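Long-range contact in protein SMG-7 (Caenorhabditis elegans, PDB 3ZHE), which pairs with SMG-5 through 14-3-3-like domains in a heterodimer required for efficient nonsense-mediated mRNA decay: residues B[91-96]-B[115-120]. Numbering follows the deposited sequence.
Sequences YHYEIP and NRKPIK
Tyr93 and Lys117 are paired through a single parallel beta bridge, an example of minimal strand pairing between loops of an all-helical protein. Lys117 is gripped by its backbone: its N donates to His92 O (2.9 Å, bent at 141°), and its O accepts a straighter bond from Glu94 N (3.0 Å, 164°). The buried side lies beyond, where Ile95 CD1 meets Ile119 CD1 at 3.9 Å and Phe37 of helix 37-42 adjoins both isoleucines and the Tyr93 ring. The bridge thus ties the chain leaving helix 68-92 to the loop leading into helix 122-142, at one end of the helical bundle of the 14-3-3-like domain. Glu94 then centres an inverse gamma turn, closed by a weak bond from Ile95 N to Tyr93 O. Because the Arg116 chain bends at chi3 (-78°), Glu94 CA sits over one face of the guanidinium, 4.0 Å from Arg116 CZ, while NH1 bonds to His90 O near the helix end. With alanine in place of Arg116, the His90 carbonyl would probably lose this donor and the turn its cover. On the exposed side, the extended Lys117 chain runs alongside the Tyr93 ring, Lys117 CB 3.8 Å from Tyr93 CE2, and the Glu94 carboxylate reaches past exposed Pro118 without forming a salt bridge to Arg116.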
ATOM      1  N   TYR B  91       6.219   9.794   1.791  1.00 87.30           N
ATOM      2  CA  TYR B  91       6.833  10.685   0.811  1.00 80.96           C
ATOM      3  C   TYR B  91       8.261  11.095   1.176  1.00 77.95           C
ATOM      4  O   TYR B  91       9.075  11.386   0.299  1.00 75.03           O
ATOM      5  CB  TYR B  91       5.960  11.935   0.659  1.00 79.93           C
ATOM      6  CG  TYR B  91       6.274  12.806  -0.537  1.00 81.90           C
ATOM      7  CD1 TYR B  91       5.664  12.578  -1.763  1.00 87.36           C
ATOM      8  CD2 TYR B  91       7.157  13.873  -0.433  1.00 77.87           C
ATOM      9  CE1 TYR B  91       5.936  13.376  -2.856  1.00 88.85           C
ATOM     10  CE2 TYR B  91       7.437  14.677  -1.520  1.00 86.34           C
ATOM     11  CZ  TYR B  91       6.823  14.424  -2.729  1.00 93.41           C
ATOM     12  OH  TYR B  91       7.097  15.223  -3.815  1.00 99.31           O
ATOM     13  N   HIS B  92       8.564  11.110   2.471  1.00 80.58           N
ATOM     14  CA  HIS B  92       9.843  11.627   2.946  1.00 83.16           C
ATOM     15  C   HIS B  92      10.774  10.575   3.554  1.00 87.19           C
ATOM     16  O   HIS B  92      11.989  10.764   3.582  1.00 90.23           O
ATOM     17  CB  HIS B  92       9.619  12.769   3.944  1.00 82.79           C
ATOM     18  CG  HIS B  92       9.221  14.063   3.307  1.00 81.68           C
ATOM     19  ND1 HIS B  92      10.116  15.085   3.076  1.00 83.77           N
ATOM     20  CD2 HIS B  92       8.023  14.504   2.852  1.00 82.07           C
ATOM     21  CE1 HIS B  92       9.489  16.098   2.506  1.00 89.38           C
ATOM     22  NE2 HIS B  92       8.218  15.772   2.360  1.00 89.63           N
ATOM     23  N   TYR B  93      10.211   9.471   4.039  1.00 86.77           N
ATOM     24  CA  TYR B  93      11.011   8.453   4.719  1.00 89.38           C
ATOM     25  C   TYR B  93      10.823   7.052   4.143  1.00 93.15           C
ATOM     26  O   TYR B  93       9.716   6.666   3.772  1.00 90.00           O
ATOM     27  CB  TYR B  93      10.712   8.454   6.219  1.00 86.24           C
ATOM     28  CG  TYR B  93      11.232   9.680   6.932  1.00 86.81           C
ATOM     29  CD1 TYR B  93      10.504  10.863   6.940  1.00 84.91           C
ATOM     30  CD2 TYR B  93      12.451   9.655   7.592  1.00 88.84           C
ATOM     31  CE1 TYR B  93      10.978  11.987   7.585  1.00 85.90           C
ATOM     32  CE2 TYR B  93      12.934  10.775   8.244  1.00 90.93           C
ATOM     33  CZ  TYR B  93      12.191  11.937   8.237  1.00 91.03           C
ATOM     34  OH  TYR B  93      12.663  13.057   8.882  1.00 97.16           O
ATOM     35  N   GLU B  94      11.915   6.295   4.078  1.00 97.77           N
ATOM     36  CA  GLU B  94      11.882   4.939   3.536  1.00 97.53           C
ATOM     37  C   GLU B  94      11.147   3.973   4.459  1.00 91.69           C
ATOM     38  O   GLU B  94      11.771   3.198   5.183  1.00 88.47           O
ATOM     39  CB  GLU B  94      13.299   4.421   3.287  1.00104.97           C
ATOM     40  CG  GLU B  94      14.111   5.244   2.309  1.00109.50           C
ATOM     41  CD  GLU B  94      15.448   4.607   1.996  1.00111.06           C
ATOM     42  OE1 GLU B  94      15.630   3.414   2.321  1.00111.87           O
ATOM     43  OE2 GLU B  94      16.320   5.297   1.427  1.00111.19           O
ATOM     44  N   ILE B  95       9.821   4.019   4.425  1.00 91.90           N
ATOM     45  CA  ILE B  95       9.019   3.134   5.257  1.00 88.10           C
ATOM     46  C   ILE B  95       8.952   1.743   4.645  1.00 87.89           C
ATOM     47  O   ILE B  95       8.494   1.583   3.514  1.00 95.04           O
ATOM     48  CB  ILE B  95       7.596   3.670   5.450  1.00 86.15           C
ATOM     49  CG1 ILE B  95       7.636   5.077   6.043  1.00 86.51           C
ATOM     50  CG2 ILE B  95       6.797   2.739   6.348  1.00 82.77           C
ATOM     51  CD1 ILE B  95       8.352   5.151   7.375  1.00 82.57           C
ATOM     52  N   PRO B  96       9.420   0.734   5.396  1.00 80.62           N
ATOM     53  CA  PRO B  96       9.446  -0.661   4.945  1.00 80.37           C
ATOM     54  C   PRO B  96       8.068  -1.175   4.550  1.00 87.08           C
ATOM     55  O   PRO B  96       7.061  -0.718   5.090  1.00100.02           O
ATOM     56  CB  PRO B  96       9.937  -1.413   6.185  1.00 76.84           C
ATOM     57  CG  PRO B  96      10.738  -0.408   6.939  1.00 73.24           C
ATOM     58  CD  PRO B  96      10.018   0.893   6.734  1.00 85.33           C
ATOM     59  N   ASN B 115      13.969  11.090  -3.410  1.00104.92           N
ATOM     60  CA  ASN B 115      15.012  11.046  -2.391  1.00107.73           C
ATOM     61  C   ASN B 115      14.437  11.020  -0.981  1.00105.63           C
ATOM     62  O   ASN B 115      14.124  12.063  -0.407  1.00111.45           O
ATOM     63  CB  ASN B 115      15.965  12.231  -2.546  1.00115.02           C
ATOM     64  CG  ASN B 115      16.588  12.297  -3.927  1.00126.35           C
ATOM     65  OD1 ASN B 115      17.521  11.555  -4.234  1.00131.39           O
ATOM     66  ND2 ASN B 115      16.072  13.185  -4.769  1.00127.64           N
ATOM     67  N   ARG B 116      14.300   9.819  -0.427  1.00 97.77           N
ATOM     68  CA  ARG B 116      13.761   9.649   0.916  1.00 92.25           C
ATOM     69  C   ARG B 116      14.875   9.423   1.931  1.00 99.94           C
ATOM     70  O   ARG B 116      15.834   8.702   1.661  1.00107.79           O
ATOM     71  CB  ARG B 116      12.782   8.473   0.954  1.00 84.04           C
ATOM     72  CG  ARG B 116      11.638   8.584  -0.037  1.00 77.79           C
ATOM     73  CD  ARG B 116      10.546   7.570   0.266  1.00 76.95           C
ATOM     74  NE  ARG B 116      10.879   6.218  -0.173  1.00 80.33           N
ATOM     75  CZ  ARG B 116      10.082   5.165  -0.014  1.00 88.68           C
ATOM     76  NH1 ARG B 116       8.904   5.306   0.578  1.00 81.15           N
ATOM     77  NH2 ARG B 116      10.460   3.970  -0.446  1.00102.48           N
ATOM     78  N   LYS B 117      14.743  10.046   3.097  1.00100.73           N
ATOM     79  CA  LYS B 117      15.666   9.803   4.197  1.00100.41           C
ATOM     80  C   LYS B 117      15.499   8.369   4.677  1.00 94.57           C
ATOM     81  O   LYS B 117      14.376   7.895   4.847  1.00 89.00           O
ATOM     82  CB  LYS B 117      15.399  10.767   5.352  1.00105.37           C
ATOM     83  CG  LYS B 117      15.648  12.226   5.023  1.00112.25           C
ATOM     84  CD  LYS B 117      15.433  13.099   6.246  1.00114.41           C
ATOM     85  CE  LYS B 117      15.605  14.570   5.914  1.00114.98           C
ATOM     86  NZ  LYS B 117      15.395  15.423   7.115  1.00112.80           N
ATOM     87  N   PRO B 118      16.618   7.665   4.896  1.00100.51           N
ATOM     88  CA  PRO B 118      16.537   6.269   5.337  1.00103.61           C
ATOM     89  C   PRO B 118      16.039   6.150   6.776  1.00108.01           C
ATOM     90  O   PRO B 118      16.346   7.007   7.604  1.00110.12           O
ATOM     91  CB  PRO B 118      17.987   5.790   5.233  1.00105.12           C
ATOM     92  CG  PRO B 118      18.804   7.028   5.396  1.00108.05           C
ATOM     93  CD  PRO B 118      18.009   8.127   4.752  1.00106.11           C
ATOM     94  N   ILE B 119      15.269   5.104   7.061  1.00107.20           N
ATOM     95  CA  ILE B 119      14.820   4.837   8.424  1.00101.78           C
ATOM     96  C   ILE B 119      15.989   4.361   9.280  1.00104.13           C
ATOM     97  O   ILE B 119      16.717   3.444   8.897  1.00111.98           O
ATOM     98  CB  ILE B 119      13.683   3.788   8.460  1.00 98.39           C
ATOM     99  CG1 ILE B 119      12.345   4.435   8.100  1.00101.73           C
ATOM    100  CG2 ILE B 119      13.583   3.139   9.835  1.00 97.63           C
ATOM    101  CD1 ILE B 119      11.902   5.518   9.063  1.00104.35           C
ATOM    102  N   LYS B 120      16.170   4.993  10.435  1.00 99.93           N
ATOM    103  CA  LYS B 120      17.268   4.656  11.334  1.00103.00           C
ATOM    104  C   LYS B 120      16.918   3.483  12.246  1.00109.52           C
ATOM    105  O   LYS B 120      17.697   2.541  12.385  1.00112.20           O
ATOM    106  CB  LYS B 120      17.665   5.872  12.174  1.00101.42           C
TER